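Local coordinates for uncharacterized protein (Pseudomonas syringae pv. tomato, PDB 3K4I) that is of unknown function but belongs to the Aldolase/RraA family and forms an assembly of three protein chains, at residues Glu21-Ala26 and Glu188-Ala193; Asp30-Leu35 and Gly177-Pro182. All coordinates share one frame; numbering follows the deposited sequence.

In the fold
Contacts 1 and 2 are both buried, lie with centres about 9 Å apart on the same side of the chain's centre, and share helix 25-33. Contact 1 joins the lead-in to that helix to helix 186-207; contact 2 presses the far part of the helix onto strand 177-181, a strand of the mixed sheet, paired antiparallel with strand 170-174. Since helix 186-207 follows strand 177-181 in sequence, helix 25-33 is flanked by two consecutive elements. Each interface is led by one leucine and is largely apolar, but its targets differ: a valine and an alanine one turn apart on a helix in contact 1, strand valines, a strand carbonyl and a proline in contact 2. Both touch the second subunit.

Contact 1: Glu21-Ala26 and Glu188-Ala193; sequences EHLDTA and EVVLRA
Leu23 lays its methyl groups on helix 186-207, against Val190 and Ala193, which are one helical turn apart. Followed outward, its CB and CG span the gap but stay clear of close contact with the helix. The first torsion sets CG beside the backbone N and opposite the carbonyl carbon (chi1 -65°), and the second extends CD1 away from CA (chi2 176°) to the side chains of Val190 and Ala193, while CD2 lies over the Ala193 carbonyl. Leu23 CD1 lies 3.8 Å from Val190 CG1 and 3.9 Å from Ala193 CB, a methyl touching two methyls on neighbouring turns. Leu23 CD2 lies 4.0 Å from Ala193 C, on the helix backbone. Leu23 and Val190 cross at a slant, and Val190 meets the leucine with the branch that lies opposite its own backbone N.

The arrangement is apolar packing of the lead-in to helix 25-33 against the long helix 186-207; Asp24 holds the N-cap position but makes no side-chain capping bond. Val190 also touches Val16 and Glu19 of helix 14-19, and Ala193 touches Leu28 of helix 25-33, which brings three helices together here. As a separate polar link to helix 186-207, Glu197 OE2 accepts a hydrogen bond from the backbone N of Asp24. On another part of the helix surface, Arg192 NE binds Glu188 OE2 at 2.7 Å in a nearly straight salt bridge (178° at the hydrogen), using the carboxylate's anti lone pair with the oxygen in the guanidinium plane; the pair bridges one turn of the helix.

The side-chain contacts across the interface are carbon to carbon, with one methyl lying against a backbone carbonyl, which implies a hold by burial and close fit with no directional bond between the two segments.

Contact 2: Asp30-Leu35 and Gly177-Pro182; sequences DALDSL and GCVVVP
Leu32 reaches from its helix to strand 177-181 with both methyl branches. Leu32 CD1 meets Val179 CG1 at 3.6 Å, the two side chains pointing tip to tip, and the same methyl lies 3.5 Å from the backbone Val180 O. Val181 CG2 stands a little farther from Leu32 CD1, at 4.1 Å, so one methyl is held against three successive residues of the strand. The second branch goes to the strand's end: Leu32 CD2 packs 3.7 Å from Pro182 CD, the leucine passing the ring at a slant. CG lies anti to the carbonyl carbon (chi1 -77°) and CD1 is anti to CA (chi2 164°), which puts CD1 at the strand and CD2 at the proline.

Val179 points its CB at the helix; Val181 reaches Leu32 with CG2, and Val180, which gives its carbonyl, packs its side chain on Met171, Ile163 and Ile165. The strand is one arm of an antiparallel hairpin with strand 170-174, its backbone bonded through Val179 to Val172 and through Val181 to Leu170, and the helix packs on this part of the sheet. Leu32 is itself backed by Val189 of helix 186-207 and by Ile37.

Farther out, the turn after Leu32 is tied down by polar bonds. Ser34 OG donates to Ala31 O at 2.6 Å, approaching tilted by 20° from the carbonyl plane, and Leu35 N bonds to Leu32 O at 2.8 Å. Ser34 OG also takes a hydrogen bond from Arg192 NH1, linking this turn to helix 186-207, whose arginine packs on Leu35 as well. At the helix surface, Asp30 and Asp33 form salt bridges to Arg123 and Arg148 of the second subunit, and Met142 of that subunit packs on Val179.

Contact 1: Glu21-Ala26 and Glu188-Ala193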
loop_
_atom_site.group_PDB
_atom_site.type_symbol
_atom_site.label_atom_id
_atom_site.label_comp_id
_atom_site.label_asym_id
_atom_site.label_seq_id
_atom_site.Cartn_x
_atom_site.Cartn_y
_atom_site.Cartn_z
ATOM N N GLU C 21 -10.484 21.205 8.800
ATOM C CA GLU C 21 -9.739 21.430 7.553
ATOM C C GLU C 21 -8.244 21.568 7.788
ATOM O O GLU C 21 -7.449 21.261 6.904
ATOM C CB GLU C 21 -10.212 22.715 6.866
ATOM C CG GLU C 21 -11.428 22.579 5.961
ATOM C CD GLU C 21 -11.853 23.907 5.338
ATOM O OE1 GLU C 21 -10.978 24.786 5.078
ATOM O OE2 GLU C 21 -13.079 24.076 5.110
ATOM N N HIS C 22 -7.868 22.058 8.963
ATOM C CA HIS C 22 -6.465 22.314 9.296
ATOM C C HIS C 22 -5.964 21.431 10.433
ATOM O O HIS C 22 -4.941 21.748 11.061
ATOM C CB HIS C 22 -6.255 23.790 9.666
ATOM C CG HIS C 22 -6.844 24.745 8.676
ATOM N ND1 HIS C 22 -6.155 25.182 7.563
ATOM C CD2 HIS C 22 -8.056 25.350 8.630
ATOM C CE1 HIS C 22 -6.914 26.020 6.879
ATOM N NE2 HIS C 22 -8.074 26.135 7.502
ATOM N N LEU C 23 -6.675 20.326 10.691
ATOM C CA LEU C 23 -6.265 19.391 11.722
ATOM C C LEU C 23 -5.936 18.036 11.121
ATOM O O LEU C 23 -6.671 17.534 10.277
ATOM C CB LEU C 23 -7.339 19.242 12.819
ATOM C CG LEU C 23 -7.651 20.475 13.670
ATOM C CD1 LEU C 23 -8.807 20.228 14.649
ATOM C CD2 LEU C 23 -6.408 21.046 14.420
ATOM N N ASP C 24 -4.828 17.460 11.582
ATOM C CA ASP C 24 -4.357 16.143 11.163
ATOM C C ASP C 24 -4.989 15.082 12.057
ATOM O O ASP C 24 -5.348 15.364 13.219
ATOM C CB ASP C 24 -2.842 16.055 11.407
ATOM C CG ASP C 24 -2.029 16.988 10.522
ATOM O OD1 ASP C 24 -0.880 17.285 10.897
ATOM O OD2 ASP C 24 -2.505 17.406 9.447
ATOM N N THR C 25 -5.102 13.861 11.534
ATOM C CA THR C 25 -5.549 12.734 12.368
ATOM C C THR C 25 -4.741 12.581 13.646
ATOM O O THR C 25 -5.306 12.190 14.678
ATOM C CB THR C 25 -5.563 11.419 11.578
ATOM O OG1 THR C 25 -4.317 11.263 10.900
ATOM C CG2 THR C 25 -6.721 11.439 10.547
ATOM N N ALA C 26 -3.434 12.855 13.597
ATOM C CA ALA C 26 -2.604 12.763 14.807
ATOM C C ALA C 26 -3.057 13.716 15.918
ATOM O O ALA C 26 -3.122 13.321 17.085
ATOM C CB ALA C 26 -1.114 12.946 14.483
ATOM N N GLU C 188 -15.110 19.658 21.967
ATOM C CA GLU C 188 -14.023 19.620 22.928
ATOM C C GLU C 188 -12.759 18.987 22.314
ATOM O O GLU C 188 -11.658 19.454 22.557
ATOM C CB GLU C 188 -14.454 18.854 24.188
ATOM C CG GLU C 188 -13.360 18.672 25.258
ATOM C CD GLU C 188 -12.924 19.974 25.934
ATOM O OE1 GLU C 188 -13.695 20.982 25.939
ATOM O OE2 GLU C 188 -11.794 20.002 26.471
ATOM N N VAL C 189 -12.917 17.919 21.529
ATOM C CA VAL C 189 -11.767 17.262 20.895
ATOM C C VAL C 189 -11.091 18.195 19.876
ATOM O O VAL C 189 -9.868 18.284 19.808
ATOM C CB VAL C 189 -12.174 15.916 20.270
ATOM C CG1 VAL C 189 -11.076 15.383 19.374
ATOM C CG2 VAL C 189 -12.529 14.941 21.400
ATOM N N VAL C 190 -11.900 18.926 19.129
ATOM C CA VAL C 190 -11.363 19.831 18.130
ATOM C C VAL C 190 -10.576 20.975 18.797
ATOM O O VAL C 190 -9.488 21.324 18.341
ATOM C CB VAL C 190 -12.475 20.354 17.181
ATOM C CG1 VAL C 190 -11.980 21.553 16.348
ATOM C CG2 VAL C 190 -12.924 19.219 16.270
ATOM N N LEU C 191 -11.114 21.518 19.884
ATOM C CA LEU C 191 -10.410 22.500 20.700
ATOM C C LEU C 191 -9.066 21.960 21.227
ATOM O O LEU C 191 -8.025 22.628 21.117
ATOM C CB LEU C 191 -11.299 22.962 21.870
ATOM C CG LEU C 191 -10.791 24.046 22.822
ATOM C CD1 LEU C 191 -10.758 25.403 22.108
ATOM C CD2 LEU C 191 -11.693 24.132 24.046
ATOM N N ARG C 192 -9.075 20.735 21.760
ATOM C CA ARG C 192 -7.838 20.158 22.261
ATOM C C ARG C 192 -6.819 19.885 21.139
ATOM O O ARG C 192 -5.617 20.130 21.318
ATOM C CB ARG C 192 -8.126 18.871 23.063
ATOM C CG ARG C 192 -8.734 19.184 24.425
ATOM C CD ARG C 192 -9.187 17.928 25.133
ATOM N NE ARG C 192 -9.782 18.250 26.432
ATOM C CZ ARG C 192 -9.410 17.710 27.589
ATOM N NH1 ARG C 192 -8.463 16.777 27.626
ATOM N NH2 ARG C 192 -10.010 18.095 28.712
ATOM N N ALA C 193 -7.308 19.433 19.980
ATOM C CA ALA C 193 -6.454 19.115 18.847
ATOM C C ALA C 193 -5.757 20.372 18.347
ATOM O O ALA C 193 -4.595 20.344 17.987
ATOM C CB ALA C 193 -7.258 18.460 17.700
#

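Contact 2: Asp30-Leu35 and Gly177-Pro182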
loop_
_atom_site.group_PDB
_atom_site.type_symbol
_atom_site.label_atom_id
_atom_site.label_comp_id
_atom_site.label_asym_id
_atom_site.label_seq_id
_atom_site.Cartn_x
_atom_site.Cartn_y
_atom_site.Cartn_z
ATOM N N ASP C 30 -4.480 12.469 19.511
ATOM C CA ASP C 30 -3.855 12.900 20.793
ATOM C C ASP C 30 -4.894 13.576 21.703
ATOM O O ASP C 30 -4.912 13.358 22.918
ATOM C CB ASP C 30 -2.664 13.841 20.525
ATOM C CG ASP C 30 -1.489 13.137 19.850
ATOM O OD1 ASP C 30 -1.547 11.905 19.623
ATOM O OD2 ASP C 30 -0.499 13.837 19.490
ATOM N N ALA C 31 -5.813 14.335 21.106
ATOM C CA ALA C 31 -6.889 14.982 21.865
ATOM C C ALA C 31 -7.839 13.947 22.473
ATOM O O ALA C 31 -8.216 14.028 23.645
ATOM C CB ALA C 31 -7.665 15.947 20.966
ATOM N N LEU C 32 -8.244 12.994 21.654
ATOM C CA LEU C 32 -9.062 11.892 22.150
ATOM C C LEU C 32 -8.359 11.159 23.288
ATOM O O LEU C 32 -8.982 10.877 24.302
ATOM C CB LEU C 32 -9.402 10.929 21.044
ATOM C CG LEU C 32 -10.505 11.433 20.118
ATOM C CD1 LEU C 32 -10.446 10.550 18.848
ATOM C CD2 LEU C 32 -11.888 11.329 20.773
ATOM N N ASP C 33 -7.064 10.890 23.116
ATOM C CA ASP C 33 -6.311 10.140 24.124
ATOM C C ASP C 33 -6.350 10.880 25.456
ATOM O O ASP C 33 -6.405 10.261 26.516
ATOM C CB ASP C 33 -4.838 9.988 23.714
ATOM C CG ASP C 33 -4.614 8.914 22.680
ATOM O OD1 ASP C 33 -5.581 8.215 22.296
ATOM O OD2 ASP C 33 -3.442 8.785 22.254
ATOM N N SER C 34 -6.301 12.218 25.403
ATOM C CA SER C 34 -6.375 13.046 26.615
ATOM C C SER C 34 -7.725 12.968 27.300
ATOM O O SER C 34 -7.875 13.400 28.452
ATOM C CB SER C 34 -5.988 14.523 26.327
ATOM O OG SER C 34 -7.012 15.205 25.645
ATOM N N LEU C 35 -8.706 12.410 26.593
ATOM C CA LEU C 35 -10.036 12.169 27.138
ATOM C C LEU C 35 -10.250 10.673 27.446
ATOM O O LEU C 35 -11.318 10.279 27.901
ATOM C CB LEU C 35 -11.130 12.767 26.229
ATOM C CG LEU C 35 -11.072 14.317 26.072
ATOM C CD1 LEU C 35 -11.887 14.806 24.876
ATOM C CD2 LEU C 35 -11.489 15.036 27.347
ATOM N N GLY C 177 -4.509 7.483 8.030
ATOM C CA GLY C 177 -5.672 6.656 8.336
ATOM C C GLY C 177 -6.896 7.425 8.797
ATOM O O GLY C 177 -7.035 8.654 8.524
ATOM N N CYS C 178 -7.763 6.738 9.523
ATOM C CA CYS C 178 -9.074 7.303 9.920
ATOM C C CYS C 178 -9.249 7.333 11.452
ATOM O O CYS C 178 -8.934 6.364 12.164
ATOM C CB CYS C 178 -10.206 6.492 9.323
ATOM S SG CYS C 178 -9.977 6.033 7.554
ATOM N N VAL C 179 -9.816 8.428 11.934
ATOM C CA VAL C 179 -10.104 8.636 13.371
ATOM C C VAL C 179 -11.603 8.890 13.572
ATOM O O VAL C 179 -12.230 9.639 12.787
ATOM C CB VAL C 179 -9.317 9.835 13.944
ATOM C CG1 VAL C 179 -9.652 10.085 15.401
ATOM C CG2 VAL C 179 -7.824 9.636 13.794
ATOM N N VAL C 180 -12.181 8.247 14.590
ATOM C CA VAL C 180 -13.608 8.420 14.951
ATOM C C VAL C 180 -13.675 9.290 16.201
ATOM O O VAL C 180 -13.089 8.956 17.249
ATOM C CB VAL C 180 -14.312 7.076 15.313
ATOM C CG1 VAL C 180 -15.792 7.314 15.676
ATOM C CG2 VAL C 180 -14.135 6.046 14.171
ATOM N N VAL C 181 -14.367 10.421 16.095
ATOM C CA VAL C 181 -14.535 11.315 17.219
ATOM C C VAL C 181 -15.995 11.253 17.670
ATOM O O VAL C 181 -16.893 11.642 16.910
ATOM C CB VAL C 181 -14.175 12.794 16.824
ATOM C CG1 VAL C 181 -14.435 13.775 17.988
ATOM C CG2 VAL C 181 -12.733 12.905 16.341
ATOM N N PRO C 182 -16.254 10.807 18.919
ATOM C CA PRO C 182 -17.655 10.749 19.344
ATOM C C PRO C 182 -18.345 12.114 19.254
ATOM O O PRO C 182 -17.764 13.136 19.635
ATOM C CB PRO C 182 -17.573 10.312 20.811
ATOM C CG PRO C 182 -16.252 9.471 20.866
ATOM C CD PRO C 182 -15.332 10.310 19.962
#